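Local coordinates for protein CurD (Moorea producens 3L, PDB 5KP7) that probably acts as a hydroxymethylglutaryl-CoA synthase-like acyltransferase of the thiolase superfamily and binds a 4'-phosphopantetheine group, at residues R265-L271 against R306-P310; S69-E73 against L414-W419; A148-I152 against L200-T204. The protein carries 3 engineered substitutions. All coordinates share one frame; numbering follows the deposited sequence.

How the contacts relate
Contacts 1 and 3 both reach the large mixed sheet. Contact 1 is at strand 270-273, an edge strand of the sheet within this chain. Contact 3 is at strand 195-202, deeper in the strand order. Their centres lie about 25 Å apart. Contact 2 does not involve that sheet; it sets a turn after strand 65-67 against helix 416-422, about 38 Å between centres from contact 1 and on the opposite side of the chain's centre. Contact 3 is buried, mostly aliphatic, and has no hydrogen bond between its segments. Contact 2 is also buried, but adds an aromatic pair and one bridging water. Contact 1 is partly buried and the most polar, with arginines, carbonyls and three waters.

Contact 1 of 3, residues R265-L271 against R306-P310; sequences RESFDYL and RRVMP
Arg307 reaches across from the end of helix 297-307 and buries its guanidinium against residues 265-271. Its NH2 donates to Phe268 O at 2.9 Å. The N-H...O angle is 157°, and the acceptor lies near the guanidinium plane. The same NH2 also bonds to Tyr264 O. Leu271 CD1 covers one face of the group, 3.8 Å from Arg307 CZ, while Arg265 O lies over the opposite face. Leu271 and Arg307 run side by side. The bend at chi3 (-69°) turns the guanidinium toward the Phe268 carbonyl. The backbones are also joined: Leu271 N donates to Arg307 O at 3.0 Å, nearly straight at 174°. The Tyr270 ring turns its edge to Arg306 O and Arg307 O, and its OH bonds to the backbone of Asp338.

The Arg306 side is looser and exposed. Its guanidinium reaches residues 265-271 through water. Water 1 donates to Arg265 O and accepts from Arg306 NH2. Water 2 donates to Asp269 O at 2.8 Å, but its bond from Arg306 NH2 is weak. Arg306 NH1 has a direct salt bridge to Asp303, whose OD1 also pairs with Arg307 NE. The contact therefore joins an edge strand of the sheet to a helix end through a backbone bond and two neighbouring arginines. Arg307 makes a direct, buried bond, whereas Arg306 makes a water-mediated link that is probably more adaptable.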
ATOM      1  N   ARG A 265      -7.992   0.112 -21.087  1.00 33.42           N
ATOM      2  CA  ARG A 265      -6.813  -0.487 -21.720  1.00 35.14           C
ATOM      3  C   ARG A 265      -5.997   0.542 -22.472  1.00 34.78           C
ATOM      4  O   ARG A 265      -4.796   0.642 -22.274  1.00 34.30           O
ATOM      5  CB  ARG A 265      -7.183  -1.623 -22.671  1.00 38.07           C
ATOM      6  CG  ARG A 265      -5.944  -2.263 -23.296  1.00 41.00           C
ATOM      7  CD  ARG A 265      -6.179  -3.650 -23.868  1.00 44.44           C
ATOM      8  NE  ARG A 265      -7.464  -3.762 -24.531  1.00 49.11           N
ATOM      9  CZ  ARG A 265      -8.218  -4.873 -24.596  1.00 52.85           C
ATOM     10  NH1 ARG A 265      -7.837  -6.036 -24.037  1.00 54.29           N
ATOM     11  NH2 ARG A 265      -9.382  -4.821 -25.237  1.00 54.27           N
ATOM     12  N   GLU A 266      -6.637   1.302 -23.344  1.00 35.12           N
ATOM     13  CA  GLU A 266      -5.895   2.129 -24.300  1.00 36.34           C
ATOM     14  C   GLU A 266      -5.274   3.395 -23.741  1.00 34.62           C
ATOM     15  O   GLU A 266      -4.271   3.847 -24.270  1.00 34.72           O
ATOM     16  CB  GLU A 266      -6.778   2.499 -25.513  1.00 39.34           C
ATOM     17  CG  GLU A 266      -7.292   1.299 -26.276  1.00 42.62           C
ATOM     18  CD  GLU A 266      -6.166   0.415 -26.779  1.00 45.54           C
ATOM     19  OE1 GLU A 266      -5.251   0.933 -27.473  1.00 49.11           O
ATOM     20  OE2 GLU A 266      -6.179  -0.806 -26.489  1.00 48.74           O
ATOM     21  N   SER A 267      -5.847   3.979 -22.688  1.00 32.29           N
ATOM     22  CA  SER A 267      -5.376   5.266 -22.202  1.00 31.47           C
ATOM     23  C   SER A 267      -4.233   5.175 -21.216  1.00 29.95           C
ATOM     24  O   SER A 267      -3.610   6.182 -20.936  1.00 30.14           O
ATOM     25  CB  SER A 267      -6.527   6.037 -21.556  1.00 31.69           C
ATOM     26  OG  SER A 267      -7.551   6.215 -22.527  1.00 32.58           O
ATOM     27  N   PHE A 268      -3.993   3.996 -20.645  1.00 28.68           N
ATOM     28  CA  PHE A 268      -3.000   3.839 -19.581  1.00 27.63           C
ATOM     29  C   PHE A 268      -1.978   2.818 -20.032  1.00 27.49           C
ATOM     30  O   PHE A 268      -2.311   1.668 -20.279  1.00 28.02           O
ATOM     31  CB  PHE A 268      -3.663   3.415 -18.259  1.00 27.03           C
ATOM     32  CG  PHE A 268      -4.769   4.328 -17.857  1.00 26.86           C
ATOM     33  CD1 PHE A 268      -4.484   5.586 -17.363  1.00 26.69           C
ATOM     34  CD2 PHE A 268      -6.097   3.962 -18.051  1.00 27.26           C
ATOM     35  CE1 PHE A 268      -5.496   6.458 -17.028  1.00 26.67           C
ATOM     36  CE2 PHE A 268      -7.116   4.837 -17.737  1.00 27.24           C
ATOM     37  CZ  PHE A 268      -6.818   6.088 -17.212  1.00 26.93           C
ATOM     38  N   ASP A 269      -0.742   3.258 -20.166  1.00 27.32           N
ATOM     39  CA  ASP A 269       0.376   2.342 -20.456  1.00 27.24           C
ATOM     40  C   ASP A 269       0.701   1.411 -19.318  1.00 26.33           C
ATOM     41  O   ASP A 269       1.094   0.249 -19.552  1.00 26.44           O
ATOM     42  CB  ASP A 269       1.598   3.144 -20.846  1.00 27.87           C
ATOM     43  CG  ASP A 269       1.347   3.968 -22.071  1.00 28.97           C
ATOM     44  OD1 ASP A 269       1.148   3.364 -23.140  1.00 30.19           O
ATOM     45  OD2 ASP A 269       1.274   5.202 -21.973  1.00 29.40           O
ATOM     46  N   TYR A 270       0.558   1.912 -18.087  1.00 25.52           N
ATOM     47  CA  TYR A 270       0.745   1.120 -16.870  1.00 24.92           C
ATOM     48  C   TYR A 270      -0.347   1.477 -15.870  1.00 24.48           C
ATOM     49  O   TYR A 270      -0.958   2.552 -15.977  1.00 24.16           O
ATOM     50  CB  TYR A 270       2.116   1.392 -16.248  1.00 25.26           C
ATOM     51  CG  TYR A 270       3.232   0.990 -17.173  1.00 25.95           C
ATOM     52  CD1 TYR A 270       3.590  -0.342 -17.314  1.00 26.14           C
ATOM     53  CD2 TYR A 270       3.858   1.930 -17.960  1.00 26.59           C
ATOM     54  CE1 TYR A 270       4.579  -0.723 -18.201  1.00 27.02           C
ATOM     55  CE2 TYR A 270       4.860   1.563 -18.860  1.00 27.29           C
ATOM     56  CZ  TYR A 270       5.215   0.238 -18.984  1.00 27.50           C
ATOM     57  OH  TYR A 270       6.176  -0.158 -19.910  1.00 28.60           O
ATOM     58  N   LEU A 271      -0.578   0.572 -14.928  1.00 24.09           N
ATOM     59  CA  LEU A 271      -1.496   0.786 -13.807  1.00 24.21           C
ATOM     60  C   LEU A 271      -0.794   0.441 -12.513  1.00 23.63           C
ATOM     61  O   LEU A 271      -0.195  -0.630 -12.395  1.00 24.13           O
ATOM     62  CB  LEU A 271      -2.728  -0.099 -13.973  1.00 24.75           C
ATOM     63  CG  LEU A 271      -3.592   0.195 -15.194  1.00 25.66           C
ATOM     64  CD1 LEU A 271      -4.530  -0.972 -15.433  1.00 26.39           C
ATOM     65  CD2 LEU A 271      -4.359   1.503 -15.062  1.00 26.11           C
ATOM     66  N   ARG A 306       2.018  -7.095 -18.633  1.00 26.87           N
ATOM     67  CA  ARG A 306       2.538  -5.912 -19.321  1.00 27.85           C
ATOM     68  C   ARG A 306       2.370  -4.645 -18.490  1.00 26.80           C
ATOM     69  O   ARG A 306       3.301  -3.860 -18.393  1.00 26.49           O
ATOM     70  CB  ARG A 306       1.829  -5.727 -20.659  1.00 30.07           C
ATOM     71  CG  ARG A 306       2.326  -4.537 -21.469  1.00 32.67           C
ATOM     72  CD  ARG A 306       1.745  -4.481 -22.876  1.00 35.77           C
ATOM     73  NE  ARG A 306       0.277  -4.438 -22.844  1.00 38.17           N
ATOM     74  CZ  ARG A 306      -0.492  -3.349 -22.901  1.00 39.77           C
ATOM     75  NH1 ARG A 306      -1.819  -3.513 -22.881  1.00 41.81           N
ATOM     76  NH2 ARG A 306       0.013  -2.116 -22.996  1.00 39.48           N
ATOM     77  N   ARG A 307       1.180  -4.447 -17.923  1.00 25.89           N
ATOM     78  CA  ARG A 307       0.803  -3.153 -17.362  1.00 25.32           C
ATOM     79  C   ARG A 307       0.834  -3.064 -15.836  1.00 24.46           C
ATOM     80  O   ARG A 307       0.909  -1.973 -15.301  1.00 23.60           O
ATOM     81  CB  ARG A 307      -0.574  -2.713 -17.852  1.00 25.76           C
ATOM     82  CG  ARG A 307      -0.678  -2.544 -19.371  1.00 26.83           C
ATOM     83  CD  ARG A 307      -1.795  -1.585 -19.762  1.00 27.47           C
ATOM     84  NE  ARG A 307      -3.096  -2.169 -19.466  1.00 27.98           N
ATOM     85  CZ  ARG A 307      -4.214  -1.496 -19.165  1.00 27.87           C
ATOM     86  NH1 ARG A 307      -5.326  -2.173 -18.942  1.00 28.00           N
ATOM     87  NH2 ARG A 307      -4.249  -0.168 -19.140  1.00 27.86           N
ATOM     88  N   VAL A 308       0.745  -4.207 -15.161  1.00 24.24           N
ATOM     89  CA  VAL A 308       0.566  -4.229 -13.710  1.00 23.69           C
ATOM     90  C   VAL A 308       1.752  -4.877 -12.986  1.00 23.38           C
ATOM     91  O   VAL A 308       2.189  -4.375 -11.940  1.00 22.48           O
ATOM     92  CB  VAL A 308      -0.731  -4.947 -13.341  1.00 23.80           C
ATOM     93  CG1 VAL A 308      -0.975  -4.840 -11.842  1.00 23.62           C
ATOM     94  CG2 VAL A 308      -1.896  -4.382 -14.129  1.00 24.14           C
ATOM     95  N   MET A 309       2.304  -5.960 -13.519  1.00 23.59           N
ATOM     96  CA  MET A 309       3.430  -6.598 -12.864  1.00 24.04           C
ATOM     97  C   MET A 309       4.633  -5.657 -12.557  1.00 23.45           C
ATOM     98  O   MET A 309       5.256  -5.785 -11.494  1.00 23.09           O
ATOM     99  CB  MET A 309       3.850  -7.840 -13.657  1.00 25.48           C
ATOM    100  CG  MET A 309       4.784  -8.750 -12.952  1.00 26.83           C
ATOM    101  SD  MET A 309       4.011  -9.616 -11.548  1.00 27.17           S
ATOM    102  CE  MET A 309       5.490  -9.501 -10.601  1.00 28.06           C
ATOM    103  N   PRO A 310       4.966  -4.697 -13.454  1.00 23.37           N
ATOM    104  CA  PRO A 310       6.144  -3.860 -13.143  1.00 23.41           C
ATOM    105  C   PRO A 310       6.001  -3.107 -11.805  1.00 22.83           C
ATOM    106  O   PRO A 310       6.972  -3.028 -11.029  1.00 22.78           O
ATOM    107  CB  PRO A 310       6.213  -2.894 -14.339  1.00 23.60           C
ATOM    108  CG  PRO A 310       5.658  -3.728 -15.457  1.00 24.08           C
ATOM    109  CD  PRO A 310       4.517  -4.494 -14.846  1.00 23.67           C
TER
HETATM  110  O   HOH W   1      -2.299  -0.100 -23.274  1.00 43.00           O
HETATM  111  O   HOH W   2       2.243  -0.848 -21.804  1.00 33.95           O
HETATM  112  O   HOH W   3       1.145  -2.248 -10.539  1.00 22.65           O

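Contact 2 of 3, residues S69-E73 against L414-W419; sequences SLPYE and LFPGVW
A type I beta turn from Leu70 to Glu73 packs on the N-terminal start of helix 416-422, where Phe415 is the N-cap residue. Tyr72 carries much of the contact. Trp419 presents the edge of its six-membered ring to one face of Tyr72, an edge-to-face pair with centroids 5.3 Å apart and planes at 80°. Trp419 CZ3 comes within 3.7 Å of Tyr72 CE1. Leu70 CB covers the opposite face of the tyrosine. The Tyr72 CG sits between the backbone N and the carbonyl carbon (chi1 49°), a crowded position that carries the ring toward the helix. Its OH touches Val418 CG1 at 3.5 Å and donates to a water at 2.7 Å, which also accepts from Phe415 N. A leucine in place of Tyr72 would probably leave that water without its hydroxyl partner and the Trp419 edge without a ring face.

Beside this pair, Leu70 meets Val418 tip to tip, CG to CG1 at 4.0 Å. Leu70 CD1 lies in plane at the Phe415 ring edge, 3.8 Å from CD2. The Leu414 and Pro71 side chains cross at about a right angle, with Leu414 CD2 3.8 Å from Pro71 CG. The turn lies in the loop between strand 65-67 and helix 75-89. Helix 388-397 borders the apolar cluster through Leu394, which touches both Leu70 and Phe415.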
ATOM      1  N   SER A  69      10.607  -2.987  10.743  1.00 26.26           N
ATOM      2  CA  SER A  69      11.246  -1.879  11.515  1.00 26.07           C
ATOM      3  C   SER A  69      11.945  -2.442  12.759  1.00 27.15           C
ATOM      4  O   SER A  69      11.323  -3.215  13.533  1.00 27.18           O
ATOM      5  CB  SER A  69      10.190  -0.929  11.977  1.00 25.96           C
ATOM      6  OG  SER A  69      10.703   0.212  12.663  1.00 26.79           O
ATOM      7  N   LEU A  70      13.182  -1.993  12.998  1.00 26.15           N
ATOM      8  CA  LEU A  70      13.882  -2.294  14.259  1.00 26.18           C
ATOM      9  C   LEU A  70      13.324  -1.448  15.398  1.00 24.78           C
ATOM     10  O   LEU A  70      12.664  -0.451  15.164  1.00 23.31           O
ATOM     11  CB  LEU A  70      15.382  -2.032  14.096  1.00 27.26           C
ATOM     12  CG  LEU A  70      16.255  -3.036  13.343  1.00 28.94           C
ATOM     13  CD1 LEU A  70      16.490  -4.256  14.231  1.00 29.69           C
ATOM     14  CD2 LEU A  70      15.670  -3.481  12.034  1.00 28.96           C
ATOM     15  N   PRO A  71      13.608  -1.829  16.666  1.00 24.32           N
ATOM     16  CA  PRO A  71      13.117  -1.010  17.805  1.00 23.85           C
ATOM     17  C   PRO A  71      13.668   0.416  17.838  1.00 23.02           C
ATOM     18  O   PRO A  71      12.991   1.334  18.302  1.00 22.44           O
ATOM     19  CB  PRO A  71      13.504  -1.845  19.040  1.00 24.72           C
ATOM     20  CG  PRO A  71      13.564  -3.235  18.517  1.00 25.43           C
ATOM     21  CD  PRO A  71      14.135  -3.143  17.116  1.00 25.46           C
ATOM     22  N   TYR A  72      14.833   0.605  17.212  1.00 22.64           N
ATOM     23  CA  TYR A  72      15.446   1.906  17.096  1.00 22.62           C
ATOM     24  C   TYR A  72      15.101   2.582  15.777  1.00 21.81           C
ATOM     25  O   TYR A  72      15.872   3.402  15.261  1.00 21.49           O
ATOM     26  CB  TYR A  72      16.965   1.799  17.344  1.00 23.32           C
ATOM     27  CG  TYR A  72      17.669   0.708  16.572  1.00 23.83           C
ATOM     28  CD1 TYR A  72      17.948   0.852  15.203  1.00 23.83           C
ATOM     29  CD2 TYR A  72      18.019  -0.507  17.182  1.00 24.35           C
ATOM     30  CE1 TYR A  72      18.600  -0.159  14.502  1.00 24.66           C
ATOM     31  CE2 TYR A  72      18.656  -1.508  16.472  1.00 25.22           C
ATOM     32  CZ  TYR A  72      18.941  -1.326  15.145  1.00 25.30           C
ATOM     33  OH  TYR A  72      19.592  -2.333  14.469  1.00 26.66           O
ATOM     34  N   GLU A  73      13.924   2.260  15.225  1.00 21.27           N
ATOM     35  CA  GLU A  73      13.367   3.000  14.111  1.00 21.28           C
ATOM     36  C   GLU A  73      11.900   3.237  14.409  1.00 20.93           C
ATOM     37  O   GLU A  73      11.265   2.488  15.185  1.00 21.10           O
ATOM     38  CB  GLU A  73      13.493   2.207  12.813  1.00 21.97           C
ATOM     39  CG  GLU A  73      14.929   1.861  12.428  1.00 23.07           C
ATOM     40  CD  GLU A  73      14.955   1.138  11.107  1.00 23.87           C
ATOM     41  OE1 GLU A  73      14.647  -0.090  11.107  1.00 24.28           O
ATOM     42  OE2 GLU A  73      15.247   1.798  10.050  1.00 24.31           O
ATOM     43  N   LEU A 414      21.275  -4.589  19.833  1.00 28.90           N
ATOM     44  CA  LEU A 414      20.312  -5.683  19.873  1.00 29.39           C
ATOM     45  C   LEU A 414      20.702  -6.829  18.928  1.00 30.75           C
ATOM     46  O   LEU A 414      20.801  -7.987  19.351  1.00 31.09           O
ATOM     47  CB  LEU A 414      18.920  -5.166  19.517  1.00 28.62           C
ATOM     48  CG  LEU A 414      17.794  -6.201  19.431  1.00 29.25           C
ATOM     49  CD1 LEU A 414      17.626  -6.930  20.752  1.00 30.30           C
ATOM     50  CD2 LEU A 414      16.501  -5.518  18.995  1.00 28.62           C
ATOM     51  N   PHE A 415      20.887  -6.490  17.657  1.00 31.08           N
ATOM     52  CA  PHE A 415      21.380  -7.424  16.650  1.00 33.06           C
ATOM     53  C   PHE A 415      22.640  -6.809  16.050  1.00 33.89           C
ATOM     54  O   PHE A 415      22.548  -5.963  15.190  1.00 33.32           O
ATOM     55  CB  PHE A 415      20.338  -7.686  15.559  1.00 33.16           C
ATOM     56  CG  PHE A 415      19.000  -8.154  16.078  1.00 32.95           C
ATOM     57  CD1 PHE A 415      18.858  -9.399  16.666  1.00 34.74           C
ATOM     58  CD2 PHE A 415      17.864  -7.356  15.930  1.00 32.63           C
ATOM     59  CE1 PHE A 415      17.609  -9.820  17.136  1.00 34.39           C
ATOM     60  CE2 PHE A 415      16.627  -7.757  16.413  1.00 32.32           C
ATOM     61  CZ  PHE A 415      16.499  -9.000  17.008  1.00 33.15           C
ATOM     62  N   PRO A 416      23.820  -7.216  16.534  1.00 35.54           N
ATOM     63  CA  PRO A 416      25.084  -6.650  16.022  1.00 36.93           C
ATOM     64  C   PRO A 416      25.206  -6.663  14.493  1.00 37.85           C
ATOM     65  O   PRO A 416      25.658  -5.675  13.901  1.00 38.09           O
ATOM     66  CB  PRO A 416      26.144  -7.500  16.719  1.00 38.34           C
ATOM     67  CG  PRO A 416      25.504  -7.822  18.022  1.00 37.43           C
ATOM     68  CD  PRO A 416      24.059  -8.099  17.689  1.00 36.39           C
ATOM     69  N   GLY A 417      24.743  -7.736  13.857  1.00 38.64           N
ATOM     70  CA  GLY A 417      24.825  -7.860  12.397  1.00 39.74           C
ATOM     71  C   GLY A 417      23.960  -6.899  11.619  1.00 38.90           C
ATOM     72  O   GLY A 417      24.344  -6.454  10.535  1.00 39.60           O
ATOM     73  N   VAL A 418      22.787  -6.583  12.169  1.00 37.43           N
ATOM     74  CA  VAL A 418      21.900  -5.594  11.575  1.00 36.71           C
ATOM     75  C   VAL A 418      22.583  -4.249  11.669  1.00 36.26           C
ATOM     76  O   VAL A 418      22.564  -3.496  10.710  1.00 36.57           O
ATOM     77  CB  VAL A 418      20.513  -5.524  12.254  1.00 35.30           C
ATOM     78  CG1 VAL A 418      19.669  -4.402  11.648  1.00 34.32           C
ATOM     79  CG2 VAL A 418      19.784  -6.857  12.145  1.00 36.15           C
ATOM     80  N   TRP A 419      23.204  -3.955  12.807  1.00 35.89           N
ATOM     81  CA  TRP A 419      23.846  -2.667  12.976  1.00 36.19           C
ATOM     82  C   TRP A 419      24.971  -2.446  11.968  1.00 39.24           C
ATOM     83  O   TRP A 419      25.106  -1.348  11.417  1.00 38.91           O
ATOM     84  CB  TRP A 419      24.381  -2.486  14.403  1.00 35.19           C
ATOM     85  CG  TRP A 419      24.764  -1.075  14.659  1.00 34.25           C
ATOM     86  CD1 TRP A 419      26.018  -0.566  14.720  1.00 35.19           C
ATOM     87  CD2 TRP A 419      23.876   0.025  14.817  1.00 32.57           C
ATOM     88  NE1 TRP A 419      25.978   0.773  14.967  1.00 34.06           N
ATOM     89  CE2 TRP A 419      24.672   1.173  15.012  1.00 33.06           C
ATOM     90  CE3 TRP A 419      22.482   0.150  14.840  1.00 31.37           C
ATOM     91  CZ2 TRP A 419      24.128   2.428  15.229  1.00 31.83           C
ATOM     92  CZ3 TRP A 419      21.937   1.398  15.050  1.00 30.38           C
ATOM     93  CH2 TRP A 419      22.761   2.523  15.243  1.00 30.68           C
TER
HETATM   94  O   HOH W   4      20.931  -3.954  16.142  1.00 28.71           O

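Contact 3 of 3, residues A148-I152 against L200-T204; sequences AINLI and LVSDT
Helix 148-152 runs along strand 200-202 with their N-to-C directions 30° apart and their axes 7.8 Å apart at closest approach. This is helix-on-sheet packing in the layered alpha/beta architecture of the thiolase fold. Helix 140-154 lies against the large mixed sheet, and strand 195-202 lies between strands 161-168 and 29-36.

Val201 is the strand residue that points at the helix. Ala148 faces it, with its methyl set against the branch point of the valine: Ala148 CB is 3.9 Å from Val201 CB. The two valine methyls straddle this approach, as CG1 and CG2 both come close to the same alanine carbon. With Val201 CG1 anti to the backbone N (chi1 176°), that methyl also reaches the helix backbone, 4.0 Å from Ile149 N, and touches the side chain of Ile152. Ala148 also rests on Ala162 and Val164 of strand 161-168, and so spans two strands.

One turn later, Ile152 covers the end of the strand with separate branches. Its CG1 lies 3.9 Å from Ser202 CA, over the backbone, and its CD1 approaches Val201 O at a similar distance. Its CG2 meets Asp203 CB at 3.8 Å, the two side chains crossing at about a right angle. No hydrogen bond passes between the segments. Two of the polar groups bond on their own sides: Ile152 N bonds to Ala148 O within the helix, and Ser202 starts its side chain away from the helix, its OG bonding to Glu31 OE1 of strand 29-36. The strand then ends in an ST turn, in which Thr204 N donates to Ser202 OG at 3.0 Å with an N-H...O angle of 158°.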
ATOM      1  N   ALA A 148      -0.983  18.887  -1.856  1.00 21.43           N
ATOM      2  CA  ALA A 148       0.256  19.515  -2.352  1.00 21.65           C
ATOM      3  C   ALA A 148       0.074  20.030  -3.785  1.00 22.32           C
ATOM      4  O   ALA A 148       0.489  21.145  -4.108  1.00 22.34           O
ATOM      5  CB  ALA A 148       1.435  18.554  -2.233  1.00 21.60           C
ATOM      6  N   ILE A 149      -0.538  19.205  -4.629  1.00 22.09           N
ATOM      7  CA  ILE A 149      -0.867  19.607  -6.005  1.00 22.85           C
ATOM      8  C   ILE A 149      -1.688  20.910  -5.970  1.00 23.22           C
ATOM      9  O   ILE A 149      -1.431  21.871  -6.709  1.00 23.67           O
ATOM     10  CB  ILE A 149      -1.643  18.480  -6.725  1.00 22.93           C
ATOM     11  CG1 ILE A 149      -0.682  17.337  -7.060  1.00 22.68           C
ATOM     12  CG2 ILE A 149      -2.341  19.010  -7.998  1.00 23.80           C
ATOM     13  CD1 ILE A 149      -1.353  16.002  -7.340  1.00 22.73           C
ATOM     14  N   ASN A 150      -2.696  20.930  -5.107  1.00 22.74           N
ATOM     15  CA  ASN A 150      -3.552  22.115  -5.039  1.00 23.44           C
ATOM     16  C   ASN A 150      -2.875  23.343  -4.473  1.00 23.59           C
ATOM     17  O   ASN A 150      -3.260  24.459  -4.833  1.00 24.24           O
ATOM     18  CB  ASN A 150      -4.865  21.825  -4.327  1.00 23.34           C
ATOM     19  CG  ASN A 150      -5.737  20.858  -5.105  1.00 23.81           C
ATOM     20  OD1 ASN A 150      -5.450  20.523  -6.280  1.00 24.96           O
ATOM     21  ND2 ASN A 150      -6.776  20.349  -4.435  1.00 23.68           N
ATOM     22  N   LEU A 151      -1.881  23.178  -3.611  1.00 23.36           N
ATOM     23  CA  LEU A 151      -1.053  24.337  -3.215  1.00 23.95           C
ATOM     24  C   LEU A 151      -0.406  24.976  -4.461  1.00 24.77           C
ATOM     25  O   LEU A 151      -0.507  26.189  -4.682  1.00 25.20           O
ATOM     26  CB  LEU A 151       0.015  23.946  -2.187  1.00 23.74           C
ATOM     27  CG  LEU A 151       1.046  25.044  -1.875  1.00 24.44           C
ATOM     28  CD1 LEU A 151       0.382  26.227  -1.166  1.00 24.79           C
ATOM     29  CD2 LEU A 151       2.185  24.470  -1.028  1.00 24.57           C
ATOM     30  N   ILE A 152       0.221  24.142  -5.289  1.00 24.90           N
ATOM     31  CA  ILE A 152       0.924  24.662  -6.470  1.00 26.33           C
ATOM     32  C   ILE A 152      -0.100  25.298  -7.430  1.00 26.87           C
ATOM     33  O   ILE A 152       0.110  26.423  -7.926  1.00 27.48           O
ATOM     34  CB  ILE A 152       1.713  23.578  -7.227  1.00 26.99           C
ATOM     35  CG1 ILE A 152       2.667  22.759  -6.324  1.00 27.44           C
ATOM     36  CG2 ILE A 152       2.380  24.174  -8.473  1.00 28.37           C
ATOM     37  CD1 ILE A 152       3.397  23.383  -5.177  1.00 27.34           C
ATOM     38  N   LEU A 200       8.597  15.257  -3.494  1.00 21.74           N
ATOM     39  CA  LEU A 200       8.696  16.701  -3.591  1.00 22.28           C
ATOM     40  C   LEU A 200       7.758  17.121  -4.686  1.00 22.52           C
ATOM     41  O   LEU A 200       7.859  16.616  -5.785  1.00 22.98           O
ATOM     42  CB  LEU A 200      10.135  17.113  -3.894  1.00 22.87           C
ATOM     43  CG  LEU A 200      10.482  18.607  -3.946  1.00 23.48           C
ATOM     44  CD1 LEU A 200      10.251  19.236  -2.588  1.00 23.29           C
ATOM     45  CD2 LEU A 200      11.880  18.856  -4.460  1.00 24.28           C
ATOM     46  N   VAL A 201       6.829  18.026  -4.377  1.00 22.41           N
ATOM     47  CA  VAL A 201       5.801  18.443  -5.303  1.00 22.95           C
ATOM     48  C   VAL A 201       6.006  19.926  -5.671  1.00 23.76           C
ATOM     49  O   VAL A 201       6.211  20.769  -4.790  1.00 23.60           O
ATOM     50  CB  VAL A 201       4.393  18.223  -4.697  1.00 22.70           C
ATOM     51  CG1 VAL A 201       3.296  18.741  -5.618  1.00 23.30           C
ATOM     52  CG2 VAL A 201       4.224  16.740  -4.362  1.00 22.48           C
ATOM     53  N   SER A 202       5.918  20.238  -6.969  1.00 24.30           N
ATOM     54  CA  SER A 202       6.209  21.573  -7.455  1.00 25.41           C
ATOM     55  C   SER A 202       5.659  21.784  -8.873  1.00 26.49           C
ATOM     56  O   SER A 202       5.018  20.891  -9.440  1.00 25.96           O
ATOM     57  CB  SER A 202       7.730  21.780  -7.489  1.00 25.88           C
ATOM     58  OG  SER A 202       8.295  21.150  -8.637  1.00 26.19           O
ATOM     59  N   ASP A 203       5.929  22.969  -9.412  1.00 28.14           N
ATOM     60  CA  ASP A 203       5.583  23.313 -10.782  1.00 29.70           C
ATOM     61  C   ASP A 203       6.634  22.875 -11.815  1.00 30.08           C
ATOM     62  O   ASP A 203       6.504  23.224 -12.966  1.00 30.25           O
ATOM     63  CB  ASP A 203       5.270  24.808 -10.905  1.00 31.51           C
ATOM     64  CG  ASP A 203       6.482  25.696 -10.682  1.00 33.38           C
ATOM     65  OD1 ASP A 203       7.586  25.201 -10.360  1.00 34.51           O
ATOM     66  OD2 ASP A 203       6.319  26.928 -10.831  1.00 36.50           O
ATOM     67  N   THR A 204       7.679  22.159 -11.395  1.00 29.78           N
ATOM     68  CA  THR A 204       8.599  21.493 -12.338  1.00 30.73           C
ATOM     69  C   THR A 204       8.639  19.982 -12.041  1.00 29.72           C
ATOM     70  O   THR A 204       9.566  19.486 -11.399  1.00 29.18           O
ATOM     71  CB  THR A 204      10.011  22.107 -12.294  1.00 31.93           C
ATOM     72  OG1 THR A 204      10.534  22.008 -10.965  1.00 31.73           O
ATOM     73  CG2 THR A 204       9.963  23.569 -12.727  1.00 33.16           C
TER